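Cytosolic phospholipase A2 delta (Homo sapiens, PDB 5IZ5) hydrolyses glycerophospholipids at the sn-2 position in a calcium-dependent manner, preferring linoleic acid there, and releases a free fatty acid and a lysophospholipid. Local coordinates at residues V403-P406 with E407-A410. The protein carries 3 engineered substitutions. Residues are numbered along the deposited sequence; the frame is centred on the assembly and turned at random.
Sequences VFSP and ERLA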
ATOM      1  N   VAL B 403      23.077 -13.814  18.046  1.00 53.37           N
ATOM      2  CA  VAL B 403      21.894 -14.301  17.320  1.00 53.28           C
ATOM      3  C   VAL B 403      22.266 -14.610  15.863  1.00 51.15           C
ATOM      4  O   VAL B 403      21.731 -15.551  15.264  1.00 50.13           O
ATOM      5  CB  VAL B 403      20.716 -13.288  17.388  1.00 54.47           C
ATOM      6  CG1 VAL B 403      19.644 -13.622  16.372  1.00 56.47           C
ATOM      7  CG2 VAL B 403      20.067 -13.278  18.768  1.00 56.32           C
ATOM      8  N   PHE B 404      23.210 -13.842  15.318  1.00 50.16           N
ATOM      9  CA  PHE B 404      23.714 -14.046  13.958  1.00 49.99           C
ATOM     10  C   PHE B 404      24.823 -15.098  13.903  1.00 47.26           C
ATOM     11  O   PHE B 404      25.945 -14.852  13.473  1.00 46.79           O
ATOM     12  CB  PHE B 404      24.133 -12.705  13.360  1.00 50.28           C
ATOM     13  CG  PHE B 404      23.039 -11.678  13.430  1.00 51.44           C
ATOM     14  CD1 PHE B 404      21.791 -11.967  12.897  1.00 53.06           C
ATOM     15  CD2 PHE B 404      23.223 -10.455  14.057  1.00 53.86           C
ATOM     16  CE1 PHE B 404      20.753 -11.057  12.966  1.00 53.44           C
ATOM     17  CE2 PHE B 404      22.186  -9.535  14.127  1.00 55.36           C
ATOM     18  CZ  PHE B 404      20.950  -9.837  13.586  1.00 54.13           C
ATOM     19  N   SER B 405      24.454 -16.286  14.357  1.00 47.40           N
ATOM     20  CA  SER B 405      25.276 -17.485  14.260  1.00 46.11           C
ATOM     21  C   SER B 405      25.486 -17.886  12.795  1.00 44.79           C
ATOM     22  O   SER B 405      24.709 -17.479  11.925  1.00 42.25           O
ATOM     23  CB  SER B 405      24.569 -18.628  14.998  1.00 47.11           C
ATOM     24  OG  SER B 405      23.360 -18.982  14.332  1.00 47.99           O
ATOM     25  N   PRO B 406      26.526 -18.692  12.524  1.00 43.22           N
ATOM     26  CA  PRO B 406      26.713 -19.239  11.185  1.00 43.94           C
ATOM     27  C   PRO B 406      25.507 -20.029  10.667  1.00 43.62           C
ATOM     28  O   PRO B 406      25.167 -19.900   9.497  1.00 42.77           O
ATOM     29  CB  PRO B 406      27.933 -20.154  11.347  1.00 44.31           C
ATOM     30  CG  PRO B 406      28.701 -19.542  12.470  1.00 44.73           C
ATOM     31  CD  PRO B 406      27.652 -19.030  13.416  1.00 44.23           C
ATOM     32  N   GLU B 407      24.872 -20.832  11.523  1.00 44.58           N
ATOM     33  CA  GLU B 407      23.658 -21.570  11.131  1.00 45.20           C
ATOM     34  C   GLU B 407      22.561 -20.606  10.681  1.00 41.99           C
ATOM     35  O   GLU B 407      21.906 -20.817   9.655  1.00 41.88           O
ATOM     36  CB  GLU B 407      23.151 -22.445  12.291  1.00 48.30           C
ATOM     37  CG  GLU B 407      21.904 -23.312  11.988  1.00 49.62           C
ATOM     38  CD  GLU B 407      22.240 -24.727  11.543  1.00 51.73           C
ATOM     39  OE1 GLU B 407      22.806 -25.480  12.357  1.00 53.83           O
ATOM     40  OE2 GLU B 407      21.932 -25.111  10.392  1.00 53.74           O
ATOM     41  N   ARG B 408      22.374 -19.542  11.450  1.00 41.79           N
ATOM     42  CA  ARG B 408      21.345 -18.554  11.163  1.00 41.53           C
ATOM     43  C   ARG B 408      21.622 -17.789   9.862  1.00 40.45           C
ATOM     44  O   ARG B 408      20.739 -17.629   9.017  1.00 39.79           O
ATOM     45  CB  ARG B 408      21.171 -17.622  12.361  1.00 45.26           C
ATOM     46  CG  ARG B 408      20.142 -18.140  13.353  1.00 48.29           C
ATOM     47  CD  ARG B 408      19.211 -17.091  13.919  1.00 49.79           C
ATOM     48  NE  ARG B 408      18.476 -17.573  15.098  1.00 53.03           N
ATOM     49  CZ  ARG B 408      19.011 -17.667  16.314  1.00 55.25           C
ATOM     50  NH1 ARG B 408      20.281 -17.320  16.520  1.00 57.97           N
ATOM     51  NH2 ARG B 408      18.283 -18.120  17.327  1.00 55.22           N
ATOM     52  N   LEU B 409      22.863 -17.349   9.684  1.00 38.21           N
ATOM     53  CA  LEU B 409      23.252 -16.633   8.477  1.00 36.55           C
ATOM     54  C   LEU B 409      23.102 -17.510   7.228  1.00 34.95           C
ATOM     55  O   LEU B 409      22.599 -17.052   6.192  1.00 34.25           O
ATOM     56  CB  LEU B 409      24.680 -16.119   8.631  1.00 36.62           C
ATOM     57  CG  LEU B 409      24.844 -15.014   9.694  1.00 37.40           C
ATOM     58  CD1 LEU B 409      26.321 -14.735   9.901  1.00 38.96           C
ATOM     59  CD2 LEU B 409      24.106 -13.723   9.360  1.00 37.53           C
ATOM     60  N   ALA B 410      23.495 -18.775   7.347  1.00 34.71           N
ATOM     61  CA  ALA B 410      23.310 -19.757   6.280  1.00 35.20           C
ATOM     62  C   ALA B 410      21.827 -19.938   5.934  1.00 35.65           C
ATOM     63  O   ALA B 410      21.463 -20.001   4.756  1.00 35.84           O
ATOM     64  CB  ALA B 410      23.916 -21.090   6.679  1.00 35.16           C
TER
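Val403 O takes two N-H groups: Arg408 NH1 at 2.6 Å, on a lone pair in the carbonyl plane, and more weakly Ser405 N, which closes an inverse gamma turn centred on Phe404. The bond from NH1 is bent, 140° at the hydrogen, and the oxygen lies somewhat out of the guanidinium plane. Over one face of that group sits Val403 CG1, 3.8 Å from NH1; with CG1 anti to the backbone N (chi1 166°), this methyl is turned onto the guanidinium. Ser405 is the N-cap of the helix that follows. Its OG accepts from Arg408 N at 3.1 Å and also lies against Arg408 CB, so one arginine meets the cap through both its backbone and its side chain. Pro406 fills the first helical position, and regular turns begin at once: Leu409 N bonds to Ser405 O and Ala410 N to Pro406 O, both 2.9 Å. Leu409 CD2 meets Phe404 CB at 4.1 Å. Arg408 NH2 hydrogen-bonds to Gly442 O, just past helix 428-441. Shortening Arg408 to an alanine would probably leave Val403 O and Gly442 O without their guanidinium donors and take the flat group away from the valine methyl. Within the lysophospholipase-type catalytic domain, this turn and cap join the loop after helix 386-397 to helix 406-422. Val435 and Ser438 of helix 428-441 touch Phe404 and Val403 respectively, while Leu409 and Phe404 rest on Leu589 of helix 588-593.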